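PDB 5DL5: membrane protein from Acinetobacter baumannii AB307-0294, which forms an outer-membrane beta-barrel of the OprD porin family and probably serves as a channel for small solutes, with a likely part in antibiotic uptake. Local coordinates for residues 118-123 with 154-159; 370-375 with 403-408. One frame throughout, in Å; residues are numbered along the deposited sequence.

In the fold
Both contacts join neighbouring antiparallel strands of the OprD-family barrel wall, and both lie where a strand gives way to a turn. Contact 1 pairs the start of strand 121-125 with the end of strand 150-157; contact 2 pairs the start of strand 371-384 with the end of strand 394-404, its hairpin partner. They follow in series along the chain, the first closed before the second opens. Their centres are about 47 Å apart, on opposite sides of the chain's centre, and their nearest atoms about 34 Å apart. The two thus join strand ends at well separated places on the barrel, without touching each other.

Contact 1. Residues 118-123 with 154-159; sequences FSNTTV and SHEIKN
The carboxylate oxygen OE2 of Glu156 is gripped by two donors from the turn at 118-121. Thr121 OG1 gives it a very short hydrogen bond, 2.5 Å from OG1 to OE2, received on the anti lone pair, and the Asn120 backbone N adds a weak, bent one at 3.0 Å to OE2. The other oxygen faces the hydroxyl of Ser119: OG donates to Glu156 OE1 at 2.8 Å, on the syn lone pair. A weak bond from Asn120 ND2, 3.4 Å from Glu156 OE1, brings a fourth donor, its amide plane turned 53° from the carboxylate. A bend at chi2 (-63°) brings the Glu156 carboxylate across to the turn, and the Thr121 side chain crosses that of Glu156 at about a right angle. With both oxygens held, rotation of the carboxylate should be restricted, and the donors would be expected to stabilise its negative charge.

The turn is a type II' beta turn from Phe118 to Thr121, the tight connection between barrel strands 106-118 and 121-125. Thr121, its last residue, forms an antiparallel non-hydrogen-bonded pair with Ser154, their side chains on one face of the sheet. Ser154 OG donates to Thr121 OG1 over 3.2 Å, so that this hydroxyl accepts from Ser154 while it donates to Glu156. Next to this pair, on the side of the turn, His155 N donates to Asn120 O at 2.9 Å. The Asn120 CB rests near the His155 backbone, 3.4 Å from His155 O. Glu17, from the N-terminal segment, binds Asn120 OD1 through its backbone N and His155 ND1 through its carboxylate, while Glu161 takes His155 NE2.

Contact 2. Residues 370-375 with 403-408; sequences DDAQER and RASDAY
A beta hairpin of the barrel wall, strands 371-384 and 394-404, supplies this contact at its open end, where the second strand leaves its partner in a type I turn from Ser405 to Tyr408. Arg375 and Arg403 make an antiparallel hydrogen-bonded pair, with Arg375 N to Arg403 O at 2.8 Å and Arg403 N to Arg375 O at 2.9 Å. Glu374 and Ala404 follow as a non-hydrogen-bonded pair, and Ser405 N then reaches Gln373 O at 2.9 Å. Where the strand ends, a side chain continues the ladder: Ser405 OG accepts the Gln373 N-H at 3.0 Å and packs against Ala372, whose CB also meets the methyl of Ala407.

On the face of the arginines, Arg403 CB and CG lie over one face of the Arg375 guanidinium, CG 3.7 Å from NH2. A bend at chi2 (-61°) leads the Arg403 guanidinium away to Asn417. On the sheet face of Glu374 and Ala404, the Glu374 side chain reaches Tyr408, its OE2 at the edge of the ring and in its plane, 3.6 Å from Tyr408 CE2, the carboxylate standing perpendicular to the ring. The hydrogen bonds of Glu374 OE2 go to the hydroxyls of Tyr402 and Ser324. A water joins the two groups: it donates to Glu374 OE1, and its oxygen lies 2.5 Å from Tyr408 OH.

Strand 351-365 flanks strand 371-384, bonding through its backbone to Ala372 and Glu374, and its Ile363 touches both Ala372 and Tyr408; Asn417, the partner of Arg403, belongs to strand 416-428, the next neighbour of 394-404.

Contact 1. Residues 118-123 with 154-159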
# COMPACT_ATOMS: atom_id res chain seq x y z
N PHE A 118 -13.82 -12.28 -22.20
CA PHE A 118 -13.91 -13.43 -23.11
C PHE A 118 -13.34 -14.60 -22.36
O PHE A 118 -12.24 -14.49 -21.83
CB PHE A 118 -12.99 -13.18 -24.28
CG PHE A 118 -12.80 -14.39 -25.15
CD1 PHE A 118 -13.89 -14.94 -25.85
CD2 PHE A 118 -11.58 -15.00 -25.24
CE1 PHE A 118 -13.73 -16.10 -26.64
CE2 PHE A 118 -11.43 -16.11 -26.04
CZ PHE A 118 -12.51 -16.66 -26.73
N SER A 119 -14.09 -15.71 -22.29
CA SER A 119 -13.71 -16.89 -21.57
C SER A 119 -13.42 -16.51 -20.07
O SER A 119 -14.39 -16.10 -19.33
CB SER A 119 -12.64 -17.58 -22.38
OG SER A 119 -12.07 -18.68 -21.76
N ASN A 120 -12.16 -16.71 -19.62
CA ASN A 120 -11.72 -16.28 -18.31
C ASN A 120 -10.75 -15.14 -18.33
O ASN A 120 -9.94 -14.97 -17.36
CB ASN A 120 -11.05 -17.43 -17.59
CG ASN A 120 -11.97 -18.61 -17.53
OD1 ASN A 120 -13.00 -18.58 -16.89
ND2 ASN A 120 -11.65 -19.61 -18.28
N THR A 121 -10.85 -14.28 -19.31
CA THR A 121 -9.96 -13.09 -19.38
C THR A 121 -10.70 -11.78 -19.47
O THR A 121 -11.60 -11.62 -20.31
CB THR A 121 -9.08 -13.26 -20.66
OG1 THR A 121 -8.28 -14.42 -20.52
CG2 THR A 121 -8.20 -12.06 -20.90
N THR A 122 -10.35 -10.81 -18.61
CA THR A 122 -10.98 -9.51 -18.57
C THR A 122 -9.98 -8.44 -18.98
O THR A 122 -8.75 -8.55 -18.68
CB THR A 122 -11.51 -9.28 -17.16
OG1 THR A 122 -12.44 -10.32 -16.88
CG2 THR A 122 -12.26 -7.96 -16.99
N VAL A 123 -10.45 -7.42 -19.69
CA VAL A 123 -9.69 -6.20 -19.96
C VAL A 123 -10.49 -5.03 -19.42
O VAL A 123 -11.68 -4.88 -19.66
CB VAL A 123 -9.37 -5.99 -21.47
CG1 VAL A 123 -8.45 -4.76 -21.68
CG2 VAL A 123 -8.69 -7.24 -22.05
N SER A 154 -6.08 -12.47 -16.70
CA SER A 154 -6.36 -13.78 -17.20
C SER A 154 -6.33 -14.90 -16.18
O SER A 154 -5.30 -15.16 -15.44
CB SER A 154 -5.39 -14.03 -18.34
OG SER A 154 -5.70 -15.29 -18.80
N HIS A 155 -7.44 -15.59 -16.12
CA HIS A 155 -7.56 -16.78 -15.35
C HIS A 155 -7.83 -17.98 -16.23
O HIS A 155 -8.58 -18.85 -15.81
CB HIS A 155 -8.69 -16.64 -14.39
CG HIS A 155 -8.56 -15.53 -13.41
ND1 HIS A 155 -9.64 -14.75 -13.05
CD2 HIS A 155 -7.52 -15.12 -12.63
CE1 HIS A 155 -9.27 -13.87 -12.13
NE2 HIS A 155 -8.00 -14.10 -11.84
N GLU A 156 -7.20 -18.07 -17.40
CA GLU A 156 -7.45 -19.20 -18.32
C GLU A 156 -6.88 -20.52 -17.74
O GLU A 156 -7.32 -21.56 -18.14
CB GLU A 156 -6.87 -18.97 -19.75
CG GLU A 156 -7.37 -17.70 -20.48
CD GLU A 156 -8.88 -17.68 -20.76
OE1 GLU A 156 -9.51 -18.78 -20.75
OE2 GLU A 156 -9.49 -16.59 -21.05
N ILE A 157 -5.92 -20.47 -16.80
CA ILE A 157 -5.39 -21.71 -16.10
C ILE A 157 -5.79 -21.67 -14.66
O ILE A 157 -5.60 -20.64 -13.97
CB ILE A 157 -3.88 -21.80 -16.25
CG1 ILE A 157 -3.56 -22.00 -17.72
CG2 ILE A 157 -3.30 -22.95 -15.44
CD1 ILE A 157 -2.66 -20.93 -18.23
N LYS A 158 -6.44 -22.75 -14.20
CA LYS A 158 -7.01 -22.75 -12.87
C LYS A 158 -5.88 -22.37 -11.86
O LYS A 158 -4.74 -22.79 -12.05
CB LYS A 158 -7.54 -24.16 -12.50
CG LYS A 158 -8.74 -24.65 -13.31
CD LYS A 158 -10.10 -24.26 -12.71
CE LYS A 158 -10.77 -23.09 -13.44
NZ LYS A 158 -11.71 -22.40 -12.53
N ASN A 159 -6.23 -21.52 -10.90
CA ASN A 159 -5.36 -21.15 -9.80
C ASN A 159 -4.15 -20.33 -10.21
O ASN A 159 -3.28 -20.11 -9.35
CB ASN A 159 -4.82 -22.38 -9.08
CG ASN A 159 -5.90 -23.42 -8.81
OD1 ASN A 159 -5.72 -24.61 -9.18
ND2 ASN A 159 -6.97 -23.00 -8.14

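Contact 2. Residues 370-375 with 403-408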
# COMPACT_ATOMS: atom_id res chain seq x y z
N ASP A 370 27.56 5.62 8.15
CA ASP A 370 27.24 4.31 7.62
C ASP A 370 26.42 3.57 8.71
O ASP A 370 25.98 2.42 8.49
CB ASP A 370 28.56 3.54 7.27
CG ASP A 370 29.19 4.02 5.97
OD1 ASP A 370 28.47 4.42 5.07
OD2 ASP A 370 30.44 4.02 5.84
N ASP A 371 26.19 4.18 9.87
CA ASP A 371 25.68 3.40 10.99
C ASP A 371 24.40 3.85 11.68
O ASP A 371 24.15 3.46 12.83
CB ASP A 371 26.78 3.33 12.06
CG ASP A 371 28.12 2.87 11.50
OD1 ASP A 371 28.18 1.74 11.01
OD2 ASP A 371 29.13 3.64 11.51
N ALA A 372 23.57 4.60 10.99
CA ALA A 372 22.33 5.14 11.63
C ALA A 372 21.35 3.97 11.89
O ALA A 372 21.48 2.82 11.36
CB ALA A 372 21.65 6.26 10.76
N GLN A 373 20.41 4.25 12.78
CA GLN A 373 19.48 3.26 13.32
C GLN A 373 18.13 3.89 13.57
O GLN A 373 18.04 5.07 13.77
CB GLN A 373 19.99 2.78 14.74
CG GLN A 373 21.35 2.18 14.65
CD GLN A 373 22.06 2.15 15.95
OE1 GLN A 373 22.33 1.10 16.46
NE2 GLN A 373 22.38 3.33 16.49
N GLU A 374 17.13 3.04 13.69
CA GLU A 374 15.81 3.46 14.03
C GLU A 374 15.09 2.31 14.73
O GLU A 374 15.46 1.13 14.56
CB GLU A 374 15.02 3.83 12.77
CG GLU A 374 14.82 2.69 11.79
CD GLU A 374 14.07 3.13 10.48
OE1 GLU A 374 14.25 2.53 9.40
OE2 GLU A 374 13.22 4.09 10.51
N ARG A 375 14.11 2.67 15.55
CA ARG A 375 13.21 1.69 16.06
C ARG A 375 11.80 2.20 16.25
O ARG A 375 11.58 3.37 16.54
CB ARG A 375 13.72 1.24 17.46
CG ARG A 375 13.52 2.24 18.53
CD ARG A 375 14.11 1.70 19.84
NE ARG A 375 13.82 2.66 20.85
CZ ARG A 375 14.64 3.62 21.24
NH1 ARG A 375 15.88 3.72 20.75
NH2 ARG A 375 14.19 4.50 22.15
N ARG A 403 11.72 6.17 17.20
CA ARG A 403 12.91 6.90 17.50
C ARG A 403 14.03 6.55 16.52
O ARG A 403 14.14 5.44 16.13
CB ARG A 403 13.41 6.61 18.95
CG ARG A 403 12.52 7.13 20.09
CD ARG A 403 12.32 8.63 20.13
NE ARG A 403 11.34 9.07 21.16
CZ ARG A 403 10.01 9.14 21.02
NH1 ARG A 403 9.40 8.78 19.91
NH2 ARG A 403 9.26 9.60 22.03
N ALA A 404 14.94 7.50 16.24
CA ALA A 404 15.98 7.23 15.28
C ALA A 404 17.22 7.94 15.70
O ALA A 404 17.15 8.89 16.49
CB ALA A 404 15.50 7.65 13.89
N SER A 405 18.36 7.54 15.18
CA SER A 405 19.59 8.33 15.52
C SER A 405 19.58 9.76 14.94
O SER A 405 18.73 10.15 14.10
CB SER A 405 20.94 7.64 15.13
OG SER A 405 20.88 6.97 13.99
N ASP A 406 20.52 10.54 15.39
CA ASP A 406 20.66 11.97 14.99
C ASP A 406 20.71 12.20 13.46
O ASP A 406 20.11 13.20 12.97
CB ASP A 406 21.95 12.56 15.54
CG ASP A 406 21.96 12.58 16.99
OD1 ASP A 406 20.84 12.46 17.51
OD2 ASP A 406 23.05 12.77 17.63
N ALA A 407 21.36 11.24 12.76
CA ALA A 407 21.62 11.32 11.34
C ALA A 407 20.37 11.00 10.48
O ALA A 407 20.41 11.17 9.33
CB ALA A 407 22.74 10.32 11.04
N TYR A 408 19.31 10.44 11.07
CA TYR A 408 18.10 9.98 10.41
C TYR A 408 16.87 10.60 11.02
O TYR A 408 15.90 9.93 11.40
CB TYR A 408 18.00 8.46 10.48
CG TYR A 408 17.28 7.69 9.39
CD1 TYR A 408 17.66 7.80 8.03
CD2 TYR A 408 16.28 6.79 9.72
CE1 TYR A 408 17.05 7.00 6.96
CE2 TYR A 408 15.64 6.07 8.69
CZ TYR A 408 16.08 6.15 7.31
OH TYR A 408 15.36 5.35 6.46
O HOH W 1 13.61 3.66 7.03